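Long-range contacts in MgGH51 (PDB 6ZPV), which hydrolyses alpha-L-arabinofuranosidic bonds as a fungal glycosidase of family GH51, removing terminal arabinofuranose units from its substrates: residues 82-87 against 188-193; 125-130 against 148-153; 401-406 against 438-443; 431-436 against 446-451. All blocks are in the same frame, centred on the assembly; numbering follows the deposited sequence.

The four contacts fall into two distant pairs, one in a beta sandwich and one in the eight-stranded barrel expected of a GH51 enzyme. Interactions 1 and 2 have centres about 13 Å apart, and interaction 2 is nested in the chain loop that interaction 1 closes; Gln188 CD rests 3.6 Å from Phe126 CB. Interactions 3 and 4 alternate along the chain with centres about 6 Å apart, and Gln403 O probably accepts a hydrogen bond from Ile433 N at 2.9 Å. This pair lies at the C-terminal ends of barrel strands, the end where such barrels carry their active site, and Tyr402 OH bonds a glycerol there, probably from the crystallisation liquor. The centres of interactions 2 and 3 are about 59 Å apart.

Interaction 1. Residues 82-87 against 188-193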
loop_
_atom_site.group_PDB
_atom_site.type_symbol
_atom_site.label_atom_id
_atom_site.label_comp_id
_atom_site.label_asym_id
_atom_site.label_seq_id
_atom_site.Cartn_x
_atom_site.Cartn_y
_atom_site.Cartn_z
ATOM N N LEU A 82 9.217 -2.057 28.191
ATOM C CA LEU A 82 8.331 -2.954 28.940
ATOM C C LEU A 82 9.082 -3.359 30.217
ATOM O O LEU A 82 10.104 -4.047 30.141
ATOM C CB LEU A 82 7.951 -4.142 28.081
ATOM C CG LEU A 82 7.039 -5.152 28.721
ATOM C CD1 LEU A 82 5.649 -4.560 28.960
ATOM C CD2 LEU A 82 6.948 -6.408 27.858
ATOM N N GLN A 83 8.527 -2.997 31.348
ATOM C CA GLN A 83 9.034 -3.433 32.647
ATOM C C GLN A 83 8.272 -4.716 33.037
ATOM O O GLN A 83 7.040 -4.687 33.230
ATOM C CB GLN A 83 8.806 -2.337 33.686
ATOM C CG GLN A 83 9.290 -2.739 35.063
ATOM C CD GLN A 83 8.908 -1.657 36.046
ATOM O OE1 GLN A 83 9.755 -0.784 36.358
ATOM N NE2 GLN A 83 7.619 -1.642 36.426
ATOM N N PHE A 84 9.017 -5.801 33.128
ATOM C CA PHE A 84 8.540 -7.161 33.446
ATOM C C PHE A 84 9.038 -7.586 34.815
ATOM O O PHE A 84 10.224 -7.597 35.060
ATOM C CB PHE A 84 9.052 -8.129 32.375
ATOM C CG PHE A 84 8.969 -9.591 32.727
ATOM C CD1 PHE A 84 7.749 -10.237 32.866
ATOM C CD2 PHE A 84 10.110 -10.321 32.956
ATOM C CE1 PHE A 84 7.691 -11.581 33.188
ATOM C CE2 PHE A 84 10.052 -11.691 33.257
ATOM C CZ PHE A 84 8.825 -12.310 33.346
ATOM N N SER A 85 8.121 -7.938 35.706
ATOM C CA SER A 85 8.502 -8.383 37.064
ATOM C C SER A 85 7.823 -9.722 37.372
ATOM O O SER A 85 6.643 -9.919 37.013
ATOM C CB SER A 85 8.127 -7.355 38.100
ATOM O OG SER A 85 8.843 -6.143 37.879
ATOM N N VAL A 86 8.519 -10.584 38.064
ATOM C CA VAL A 86 8.005 -11.879 38.532
ATOM C C VAL A 86 7.838 -11.768 40.058
ATOM O O VAL A 86 8.805 -11.490 40.762
ATOM C CB VAL A 86 8.968 -13.024 38.208
ATOM C CG1 VAL A 86 8.428 -14.341 38.714
ATOM C CG2 VAL A 86 9.272 -13.071 36.710
ATOM N N PRO A 87 6.624 -11.940 40.593
ATOM C CA PRO A 87 6.460 -11.908 42.044
ATOM C C PRO A 87 7.318 -12.946 42.747
ATOM O O PRO A 87 7.712 -13.974 42.195
ATOM C CB PRO A 87 4.986 -12.241 42.213
ATOM C CG PRO A 87 4.334 -11.700 40.952
ATOM C CD PRO A 87 5.344 -12.088 39.884
ATOM N N GLN A 188 12.466 -11.150 40.253
ATOM C CA GLN A 188 13.297 -10.410 39.281
ATOM C C GLN A 188 12.503 -9.321 38.567
ATOM O O GLN A 188 11.296 -9.519 38.319
ATOM C CB GLN A 188 13.895 -11.362 38.241
ATOM C CG GLN A 188 14.810 -12.422 38.824
ATOM C CD GLN A 188 16.109 -11.924 39.395
ATOM O OE1 GLN A 188 16.653 -10.939 38.864
ATOM N NE2 GLN A 188 16.623 -12.653 40.363
ATOM N N THR A 189 13.206 -8.295 38.103
ATOM C CA THR A 189 12.647 -7.305 37.151
ATOM C C THR A 189 13.600 -7.185 35.956
ATOM O O THR A 189 14.833 -7.107 36.154
ATOM C CB THR A 189 12.450 -5.938 37.778
ATOM O OG1 THR A 189 11.521 -6.036 38.834
ATOM C CG2 THR A 189 11.973 -4.906 36.779
ATOM N N ILE A 190 13.062 -7.261 34.751
ATOM C CA ILE A 190 13.832 -7.080 33.517
ATOM C C ILE A 190 13.129 -5.997 32.693
ATOM O O ILE A 190 11.878 -5.992 32.592
ATOM C CB ILE A 190 13.915 -8.395 32.691
ATOM C CG1 ILE A 190 14.497 -9.543 33.538
ATOM C CG2 ILE A 190 14.738 -8.157 31.447
ATOM C CD1 ILE A 190 14.416 -10.895 32.875
ATOM N N ASN A 191 13.899 -5.087 32.107
ATOM C CA ASN A 191 13.367 -4.095 31.156
ATOM C C ASN A 191 13.634 -4.625 29.729
ATOM O O ASN A 191 14.756 -5.076 29.422
ATOM C CB ASN A 191 13.983 -2.725 31.291
ATOM C CG ASN A 191 13.601 -1.947 32.542
ATOM O OD1 ASN A 191 12.974 -2.501 33.448
ATOM N ND2 ASN A 191 14.012 -0.663 32.586
ATOM N N PHE A 192 12.603 -4.509 28.869
ATOM C CA PHE A 192 12.691 -4.939 27.468
ATOM C C PHE A 192 12.374 -3.793 26.535
ATOM O O PHE A 192 11.564 -2.906 26.906
ATOM C CB PHE A 192 11.702 -6.086 27.190
ATOM C CG PHE A 192 11.980 -7.400 27.870
ATOM C CD1 PHE A 192 12.768 -8.327 27.246
ATOM C CD2 PHE A 192 11.403 -7.714 29.120
ATOM C CE1 PHE A 192 13.004 -9.555 27.852
ATOM C CE2 PHE A 192 11.648 -8.947 29.685
ATOM C CZ PHE A 192 12.438 -9.863 29.059
ATOM N N ALA A 193 12.907 -3.846 25.336
ATOM C CA ALA A 193 12.605 -2.831 24.328
ATOM C C ALA A 193 12.784 -3.442 22.951
ATOM O O ALA A 193 13.492 -4.440 22.793
ATOM C CB ALA A 193 13.492 -1.595 24.496
HETATM O O HOH W 1 12.416 -1.225 35.809
#
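The ring of Phe192 is met at its edge by Phe84, whose CB lies in the ring plane 3.8 Å from Phe192 CE2. One face of the same ring carries CG2 of Ile190, the near neighbour along its own strand, 3.6 Å above the plane and displaced toward the rim. Phe84 offers its own ring edge to Ile190, with Phe84 CD2 4.3 Å from Ile190 CB. The two phenylalanine side chains run side by side in one direction, and each also makes an edge-to-face pair with Phe96.

The other face of the ladder is polar. Gln83 and Asn191 turn their amide planes 44° apart and share a water, which donates to Gln83 OE1 at 2.8 Å and to Asn191 OD1 at 2.7 Å; Asn191 ND2 is taken by Asp70. Thr189 sets OG1 anti to its carbonyl carbon (chi1 -62°), where it hydrogen-bonds Ser85 OG at 2.8 Å in one of that serine's two conformers, so the bond may not be constant; CG2 packs on Gln83 CG. A valine at Thr189 would probably leave the Ser85 hydroxyl of that conformer without this mate.

Five backbone hydrogen bonds join the antiparallel segments, from Leu82 with Phe192 to Val86 N on Gln188 O. Strands 64-69 and 112-119 continue the sheet beyond them, and strand 93-98 of the second sheet packs against the Phe84 side, as in a beta sandwich.

Interaction 2. Residues 125-130 against 148-153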
loop_
_atom_site.group_PDB
_atom_site.type_symbol
_atom_site.label_atom_id
_atom_site.label_comp_id
_atom_site.label_asym_id
_atom_site.label_seq_id
_atom_site.Cartn_x
_atom_site.Cartn_y
_atom_site.Cartn_z
ATOM N N SER A 125 21.610 -11.866 40.975
ATOM C CA SER A 125 22.240 -13.206 40.781
ATOM C C SER A 125 21.399 -14.119 39.874
ATOM O O SER A 125 21.751 -15.303 39.718
ATOM C CB SER A 125 22.446 -13.884 42.088
ATOM O OG SER A 125 21.197 -14.071 42.759
ATOM N N PHE A 126 20.408 -13.604 39.164
ATOM C CA PHE A 126 19.618 -14.474 38.257
ATOM C C PHE A 126 20.558 -15.223 37.341
ATOM O O PHE A 126 21.449 -14.657 36.694
ATOM C CB PHE A 126 18.635 -13.637 37.417
ATOM C CG PHE A 126 17.843 -14.506 36.476
ATOM C CD1 PHE A 126 16.763 -15.238 36.953
ATOM C CD2 PHE A 126 18.192 -14.659 35.157
ATOM C CE1 PHE A 126 16.074 -16.097 36.111
ATOM C CE2 PHE A 126 17.484 -15.490 34.301
ATOM C CZ PHE A 126 16.428 -16.213 34.788
ATOM N N SER A 127 20.211 -16.479 37.088
ATOM C CA SER A 127 20.897 -17.301 36.068
ATOM C C SER A 127 19.882 -18.287 35.503
ATOM O O SER A 127 19.315 -19.096 36.252
ATOM C CB SER A 127 22.062 -18.038 36.643
ATOM O OG SER A 127 22.736 -18.853 35.734
ATOM N N GLY A 128 19.598 -18.191 34.222
ATOM C CA GLY A 128 18.582 -19.091 33.625
ATOM C C GLY A 128 18.349 -18.782 32.178
ATOM O O GLY A 128 18.899 -17.779 31.645
ATOM N N ALA A 129 17.580 -19.624 31.530
ATOM C CA ALA A 129 17.251 -19.453 30.094
ATOM C C ALA A 129 16.135 -18.434 29.921
ATOM O O ALA A 129 15.139 -18.463 30.652
ATOM C CB ALA A 129 16.777 -20.793 29.535
ATOM N N LEU A 130 16.279 -17.618 28.875
ATOM C CA LEU A 130 15.218 -16.752 28.334
ATOM C C LEU A 130 14.702 -17.513 27.121
ATOM O O LEU A 130 15.511 -17.810 26.180
ATOM C CB LEU A 130 15.842 -15.409 28.006
ATOM C CG LEU A 130 15.026 -14.296 27.355
ATOM C CD1 LEU A 130 14.322 -14.646 26.069
ATOM C CD2 LEU A 130 14.196 -13.443 28.254
ATOM N N GLN A 148 20.863 -18.537 27.362
ATOM C CA GLN A 148 21.138 -18.303 28.799
ATOM C C GLN A 148 21.397 -16.811 29.027
ATOM O O GLN A 148 22.175 -16.195 28.274
ATOM C CB GLN A 148 22.358 -19.154 29.198
ATOM C CG GLN A 148 22.004 -20.634 29.413
ATOM C CD GLN A 148 21.216 -20.857 30.676
ATOM O OE1 GLN A 148 21.470 -20.201 31.678
ATOM N NE2 GLN A 148 20.291 -21.838 30.683
ATOM N N ILE A 149 20.762 -16.221 30.031
ATOM C CA ILE A 149 21.027 -14.847 30.451
ATOM C C ILE A 149 21.377 -14.812 31.935
ATOM O O ILE A 149 21.112 -15.761 32.693
ATOM C CB ILE A 149 19.869 -13.890 30.123
ATOM C CG1 ILE A 149 18.617 -14.151 30.975
ATOM C CG2 ILE A 149 19.531 -13.964 28.628
ATOM C CD1 ILE A 149 17.505 -13.141 30.830
ATOM N N ARG A 150 21.923 -13.693 32.343
ATOM C CA ARG A 150 22.405 -13.479 33.701
ATOM C C ARG A 150 21.920 -12.129 34.188
ATOM O O ARG A 150 21.953 -11.117 33.466
ATOM C CB ARG A 150 23.929 -13.520 33.819
ATOM C CG ARG A 150 24.552 -14.822 33.385
ATOM C CD ARG A 150 24.321 -15.969 34.302
ATOM N NE ARG A 150 24.875 -17.245 33.861
ATOM C CZ ARG A 150 24.222 -18.202 33.162
ATOM N NH1 ARG A 150 22.985 -18.023 32.667
ATOM N NH2 ARG A 150 24.854 -19.314 32.886
ATOM N N GLY A 151 21.531 -12.069 35.471
ATOM C CA GLY A 151 21.110 -10.841 36.143
ATOM C C GLY A 151 22.204 -9.800 36.281
ATOM O O GLY A 151 21.872 -8.643 36.611
ATOM N N THR A 152 23.445 -10.162 36.009
ATOM C CA THR A 152 24.557 -9.174 35.989
ATOM C C THR A 152 24.578 -8.399 34.669
ATOM O O THR A 152 25.391 -7.467 34.545
ATOM C CB THR A 152 25.871 -9.888 36.274
ATOM O OG1 THR A 152 25.968 -11.037 35.436
ATOM C CG2 THR A 152 25.974 -10.319 37.745
ATOM N N THR A 153 23.723 -8.763 33.714
ATOM C CA THR A 153 23.689 -8.036 32.421
ATOM C C THR A 153 22.843 -6.763 32.614
ATOM O O THR A 153 21.601 -6.813 32.427
ATOM C CB THR A 153 23.237 -8.969 31.297
ATOM O OG1 THR A 153 24.197 -10.012 31.170
ATOM C CG2 THR A 153 23.071 -8.212 29.997
HETATM O O HOH W 2 21.702 -21.073 34.404
#
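Ile149 sits between Phe126 and Leu130, bringing CG1 to the ring edge of Phe126, 3.8 Å from CE2, and CD1 to the CB of Leu130. Its CG1 takes the crowded position between backbone N and carbonyl carbon (chi1 69°), which turns the branch back toward the partner strand. An alanine at Ile149 would probably open a gap between the Phe126 ring edge and Leu130.

Phe126 also constrains the backbone beside it: a CB on Gly128 would clash with its CZ. Gly128 pairs with Ile149 through two hydrogen bonds, Ile149 N to Gly128 O at 2.9 Å and Gly128 N to Ile149 O at 3.2 Å. This ladder belongs to the beta hairpin of strands 127-136 and 141-150, the latter an outermost strand of its sheet within the chain.

On the solvent side, the amide of Gln148 lies alongside the Gly128-Ala129 peptide, NE2 3.6 Å from Ala129 N. Its OE1 accepts from Arg150 NH1 (2.8 Å) in the carbonyl plane, on a lone pair. NH1 also donates to Ile149 O, from above that carbonyl's plane, so two bonds of one nitrogen fix the guanidinium beneath Ser127. Ser127 OG stands 3.0 Å above the centre of that guanidinium, a contact without hydrogen-bond geometry, and reaches Gln148 OE1 through a water. The backbone N of Gln148 bonds a sulfate, probably from the crystallisation liquor.

Interaction 3. Residues 401-406 against 438-443; sequences VYQTPT and NDLFGT
This is a small apolar surface contact in which a loop leans on the end of a barrel strand, with no direct polar bond between the two segments. Residues 401-406 hold the C-terminal end of strand 396-403, a member of the eight-stranded parallel barrel expected of GH51, and the start of helix 405-410. Residues 438-443 belong to the connection between strand 424-432 and helix 454-469, and a type I beta turn from Asp439 to Gly442 presents two side chains to the strand.

Leu440 carries most of the contact. With CG anti to its carbonyl carbon (chi1 -76°), the forked end of Leu440 reaches across to the strand, Leu440 CD1 lying 3.6 Å from Tyr402 O and close to Gln403 NE2. The glutamine chain bends back, and its OE1 accepts from Thr404 N at 2.9 Å, which fixes the amide beside the leucine. Thr404, the N-cap of helix 405-410, spends its OG1 on Trp407 N and leaves CG2 to the apolar side.

Phe441 adds a second touch, with CE1 3.9 Å from Tyr402 CB, while Leu440 CB lies over one face of the same phenylalanine ring. Tyr402 sends its own ring away toward Glu429, which its OH engages together with a glycerol. At the tip of the leucine, CD2 meets Thr404 CG2 at 3.7 Å, the two side chains crossing at about a right angle.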
loop_
_atom_site.group_PDB
_atom_site.type_symbol
_atom_site.label_atom_id
_atom_site.label_comp_id
_atom_site.label_asym_id
_atom_site.label_seq_id
_atom_site.Cartn_x
_atom_site.Cartn_y
_atom_site.Cartn_z
ATOM N N VAL A 401 -11.255 10.944 -7.318
ATOM C CA VAL A 401 -12.739 10.880 -7.279
ATOM C C VAL A 401 -13.211 9.595 -6.595
ATOM O O VAL A 401 -12.813 8.487 -6.993
ATOM C CB VAL A 401 -13.368 11.069 -8.671
ATOM C CG1 VAL A 401 -12.987 9.982 -9.670
ATOM C CG2 VAL A 401 -14.875 11.191 -8.535
ATOM N N TYR A 402 -14.103 9.759 -5.651
ATOM C CA TYR A 402 -14.873 8.684 -5.008
ATOM C C TYR A 402 -16.328 8.916 -5.310
ATOM O O TYR A 402 -16.861 10.006 -5.064
ATOM C CB TYR A 402 -14.593 8.667 -3.513
ATOM C CG TYR A 402 -13.146 8.377 -3.190
ATOM C CD1 TYR A 402 -12.630 7.108 -3.298
ATOM C CD2 TYR A 402 -12.305 9.395 -2.818
ATOM C CE1 TYR A 402 -11.294 6.858 -3.041
ATOM C CE2 TYR A 402 -10.971 9.142 -2.578
ATOM C CZ TYR A 402 -10.444 7.878 -2.690
ATOM O OH TYR A 402 -9.133 7.567 -2.396
ATOM N N GLN A 403 -17.000 7.908 -5.886
ATOM C CA GLN A 403 -18.351 8.130 -6.456
ATOM C C GLN A 403 -19.124 6.825 -6.486
ATOM O O GLN A 403 -18.654 5.768 -6.000
ATOM C CB GLN A 403 -18.236 8.853 -7.800
ATOM C CG GLN A 403 -18.636 10.310 -7.792
ATOM C CD GLN A 403 -20.087 10.582 -7.449
ATOM O OE1 GLN A 403 -20.896 9.648 -7.415
ATOM N NE2 GLN A 403 -20.433 11.839 -7.164
ATOM N N THR A 404 -20.321 6.836 -7.065
ATOM C CA THR A 404 -21.126 5.635 -7.205
ATOM C C THR A 404 -20.674 4.846 -8.430
ATOM O O THR A 404 -20.102 5.396 -9.383
ATOM C CB THR A 404 -22.589 6.006 -7.397
ATOM O OG1 THR A 404 -22.765 6.631 -8.656
ATOM C CG2 THR A 404 -23.204 6.831 -6.282
ATOM N N PRO A 405 -21.002 3.532 -8.467
ATOM C CA PRO A 405 -20.719 2.781 -9.703
ATOM C C PRO A 405 -21.284 3.427 -10.963
ATOM O O PRO A 405 -20.651 3.445 -12.025
ATOM C CB PRO A 405 -21.330 1.384 -9.396
ATOM C CG PRO A 405 -21.257 1.289 -7.899
ATOM C CD PRO A 405 -21.560 2.691 -7.381
ATOM N N THR A 406 -22.527 3.940 -10.843
ATOM C CA THR A 406 -23.210 4.562 -11.979
ATOM C C THR A 406 -22.455 5.811 -12.445
ATOM O O THR A 406 -22.310 6.025 -13.645
ATOM C CB THR A 406 -24.656 4.838 -11.603
ATOM O OG1 THR A 406 -25.279 3.564 -11.391
ATOM C CG2 THR A 406 -25.397 5.622 -12.657
ATOM N N ASN A 438 -25.926 10.806 -2.281
ATOM C CA ASN A 438 -26.022 11.927 -1.335
ATOM C C ASN A 438 -25.337 11.662 -0.000
ATOM O O ASN A 438 -25.290 12.585 0.834
ATOM C CB ASN A 438 -27.456 12.400 -1.161
ATOM C CG ASN A 438 -27.977 13.080 -2.387
ATOM O OD1 ASN A 438 -27.365 13.983 -2.941
ATOM N ND2 ASN A 438 -29.174 12.712 -2.755
ATOM N N ASP A 439 -24.773 10.471 0.211
ATOM C CA ASP A 439 -24.063 10.123 1.485
ATOM C C ASP A 439 -22.962 9.118 1.169
ATOM O O ASP A 439 -22.943 8.024 1.740
ATOM C CB ASP A 439 -25.057 9.591 2.519
ATOM C CG ASP A 439 -24.498 9.421 3.924
ATOM O OD1 ASP A 439 -23.470 10.094 4.235
ATOM O OD2 ASP A 439 -25.103 8.671 4.708
ATOM N N LEU A 440 -22.118 9.459 0.247
ATOM C CA LEU A 440 -21.109 8.516 -0.288
ATOM C C LEU A 440 -20.177 7.978 0.778
ATOM O O LEU A 440 -19.758 6.808 0.682
ATOM C CB LEU A 440 -20.252 9.228 -1.336
ATOM C CG LEU A 440 -20.884 9.459 -2.714
ATOM C CD1 LEU A 440 -20.086 10.502 -3.479
ATOM C CD2 LEU A 440 -21.061 8.214 -3.537
ATOM N N PHE A 441 -19.913 8.813 1.800
ATOM C CA PHE A 441 -18.976 8.465 2.876
ATOM C C PHE A 441 -19.678 7.918 4.091
ATOM O O PHE A 441 -19.087 7.939 5.172
ATOM C CB PHE A 441 -18.000 9.617 3.105
ATOM C CG PHE A 441 -17.401 10.177 1.829
ATOM C CD1 PHE A 441 -16.389 9.521 1.186
ATOM C CD2 PHE A 441 -17.923 11.302 1.176
ATOM C CE1 PHE A 441 -15.883 9.962 -0.032
ATOM C CE2 PHE A 441 -17.428 11.724 -0.027
ATOM C CZ PHE A 441 -16.424 11.042 -0.654
ATOM N N GLY A 442 -20.911 7.470 3.948
ATOM C CA GLY A 442 -21.687 6.883 5.046
ATOM C C GLY A 442 -21.414 5.443 5.340
ATOM O O GLY A 442 -20.350 4.907 4.955
ATOM N N THR A 443 -22.378 4.848 6.035
ATOM C CA THR A 443 -22.270 3.469 6.537
ATOM C C THR A 443 -22.716 2.448 5.490
ATOM O O THR A 443 -23.484 2.813 4.528
ATOM C CB THR A 443 -23.103 3.305 7.800
ATOM O OG1 THR A 443 -24.450 3.487 7.368
ATOM C CG2 THR A 443 -22.718 4.293 8.876
#

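Interaction 4. Residues 431-436 against 446-451; sequences AAISTN and DGRLAF
Gly447, which presses against Ser434, Thr435 and Asn436, has a positive phi (103°, with psi -5°) at which a side chain would be forced against the carbonyl O of the residue before; a CB here would also crowd Asn436 CB and Thr435 OG1. Its carbonyl O takes Thr435 N at 3.1 Å, the donor standing well above the carbonyl plane instead of on a lone pair, and a water that also bonds Thr435 OG1 donates to the same oxygen.

Next to it, Asn436 extends CG anti to its backbone N (chi1 -172°) and gives ND2 to Asp446 O at 3.0 Å, with that oxygen lying in the amide plane. A second water donates to Asp446 O at 2.9 Å and accepts from Ser434 OG at 2.7 Å. The serine oxygen in turn accepts from Asn436 N (2.9 Å), closing an ST turn that sets the asparagine backbone in place.

The segments run nearly antiparallel but share just one backbone bridge, Ser434 with Arg448. They lie where strand 424-432 of the parallel barrel ends and its connection to helix 454-469 doubles back beside it.

Leu449 N donates to Ile433 O at 2.9 Å, in a nearly straight bond, and the leucine's CD1 approaches Ala432 O. Arg448 starts away from residues 431-436, then bends at its second torsion to lay one guanidinium face against Ile433 CD1, 4.0 Å from NE. Its polar end is held by Thr492 O and Gly442 O and makes a cation-pi contact with Trp491.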
loop_
_atom_site.group_PDB
_atom_site.type_symbol
_atom_site.label_atom_id
_atom_site.label_comp_id
_atom_site.label_asym_id
_atom_site.label_seq_id
_atom_site.Cartn_x
_atom_site.Cartn_y
_atom_site.Cartn_z
ATOM N N ALA A 431 -12.310 5.263 -6.867
ATOM C CA ALA A 431 -13.030 4.042 -6.544
ATOM C C ALA A 431 -14.522 4.343 -6.509
ATOM O O ALA A 431 -14.947 5.447 -6.094
ATOM C CB ALA A 431 -12.668 3.493 -5.157
ATOM N N ALA A 432 -15.316 3.350 -6.901
ATOM C CA ALA A 432 -16.781 3.375 -6.666
ATOM C C ALA A 432 -17.037 2.830 -5.269
ATOM O O ALA A 432 -16.812 1.656 -5.024
ATOM C CB ALA A 432 -17.479 2.582 -7.754
ATOM N N ILE A 433 -17.487 3.696 -4.356
ATOM C CA ILE A 433 -17.463 3.379 -2.912
ATOM C C ILE A 433 -18.836 3.115 -2.309
ATOM O O ILE A 433 -18.864 2.608 -1.186
ATOM C CB ILE A 433 -16.719 4.440 -2.101
ATOM C CG1 ILE A 433 -17.471 5.757 -2.006
ATOM C CG2 ILE A 433 -15.304 4.613 -2.664
ATOM C CD1 ILE A 433 -16.878 6.695 -0.961
ATOM N N SER A 434 -19.927 3.523 -2.963
ATOM C CA SER A 434 -21.248 3.527 -2.359
ATOM C C SER A 434 -22.264 3.628 -3.474
ATOM O O SER A 434 -21.955 4.211 -4.527
ATOM C CB SER A 434 -21.395 4.751 -1.451
ATOM O OG SER A 434 -22.713 4.872 -0.950
ATOM N N THR A 435 -23.473 3.140 -3.219
ATOM C CA THR A 435 -24.581 3.397 -4.124
ATOM C C THR A 435 -25.411 4.618 -3.717
ATOM O O THR A 435 -26.392 4.916 -4.425
ATOM C CB THR A 435 -25.492 2.167 -4.222
ATOM O OG1 THR A 435 -25.901 1.784 -2.906
ATOM C CG2 THR A 435 -24.754 0.985 -4.819
ATOM N N ASN A 436 -25.041 5.318 -2.651
ATOM C CA ASN A 436 -25.814 6.455 -2.145
ATOM C C ASN A 436 -25.138 7.775 -2.550
ATOM O O ASN A 436 -24.194 8.238 -1.913
ATOM C CB ASN A 436 -25.905 6.369 -0.647
ATOM C CG ASN A 436 -26.858 7.389 -0.029
ATOM O OD1 ASN A 436 -27.169 8.429 -0.659
ATOM N ND2 ASN A 436 -27.284 7.088 1.210
ATOM N N ASP A 446 -26.397 2.538 4.895
ATOM C CA ASP A 446 -26.772 3.669 4.016
ATOM C C ASP A 446 -26.013 3.588 2.677
ATOM O O ASP A 446 -25.823 4.629 2.034
ATOM C CB ASP A 446 -26.514 4.976 4.764
ATOM C CG ASP A 446 -27.426 5.181 5.947
ATOM O OD1 ASP A 446 -28.550 4.691 5.950
ATOM O OD2 ASP A 446 -26.968 5.811 6.907
ATOM N N GLY A 447 -25.630 2.401 2.212
ATOM C CA GLY A 447 -25.221 2.178 0.810
ATOM C C GLY A 447 -23.707 2.057 0.598
ATOM O O GLY A 447 -23.289 1.698 -0.519
ATOM N N ARG A 448 -22.894 2.256 1.634
ATOM C CA ARG A 448 -21.436 2.093 1.481
ATOM C C ARG A 448 -21.086 0.650 1.192
ATOM O O ARG A 448 -21.649 -0.302 1.772
ATOM C CB ARG A 448 -20.752 2.534 2.767
ATOM C CG ARG A 448 -19.249 2.617 2.725
ATOM C CD ARG A 448 -18.770 3.819 1.942
ATOM N NE ARG A 448 -17.335 4.064 2.081
ATOM C CZ ARG A 448 -16.792 4.835 3.020
ATOM N NH1 ARG A 448 -17.547 5.470 3.904
ATOM N NH2 ARG A 448 -15.470 5.021 3.036
ATOM N N LEU A 449 -20.119 0.450 0.285
ATOM C CA LEU A 449 -19.685 -0.916 -0.041
ATOM C C LEU A 449 -18.657 -1.375 0.987
ATOM O O LEU A 449 -17.594 -0.729 1.149
ATOM C CB LEU A 449 -19.102 -0.932 -1.440
ATOM C CG LEU A 449 -20.070 -0.576 -2.571
ATOM C CD1 LEU A 449 -19.431 -0.674 -3.914
ATOM C CD2 LEU A 449 -21.411 -1.302 -2.503
ATOM N N ALA A 450 -18.920 -2.492 1.667
ATOM C CA ALA A 450 -17.956 -3.108 2.583
ATOM C C ALA A 450 -16.741 -3.674 1.807
ATOM O O ALA A 450 -15.649 -3.667 2.340
ATOM C CB ALA A 450 -18.613 -4.180 3.378
ATOM N N PHE A 451 -17.014 -4.195 0.596
ATOM C CA PHE A 451 -16.010 -4.735 -0.322
ATOM C C PHE A 451 -16.444 -4.326 -1.722
ATOM O O PHE A 451 -17.630 -4.116 -1.973
ATOM C CB PHE A 451 -15.962 -6.277 -0.225
ATOM C CG PHE A 451 -15.471 -6.802 1.094
ATOM C CD1 PHE A 451 -14.114 -6.818 1.373
ATOM C CD2 PHE A 451 -16.356 -7.252 2.057
ATOM C CE1 PHE A 451 -13.627 -7.235 2.600
ATOM C CE2 PHE A 451 -15.902 -7.684 3.296
ATOM C CZ PHE A 451 -14.517 -7.716 3.531
HETATM O O HOH W 3 -23.000 5.357 1.645
HETATM O O HOH W 4 -24.942 -0.546 -1.582
#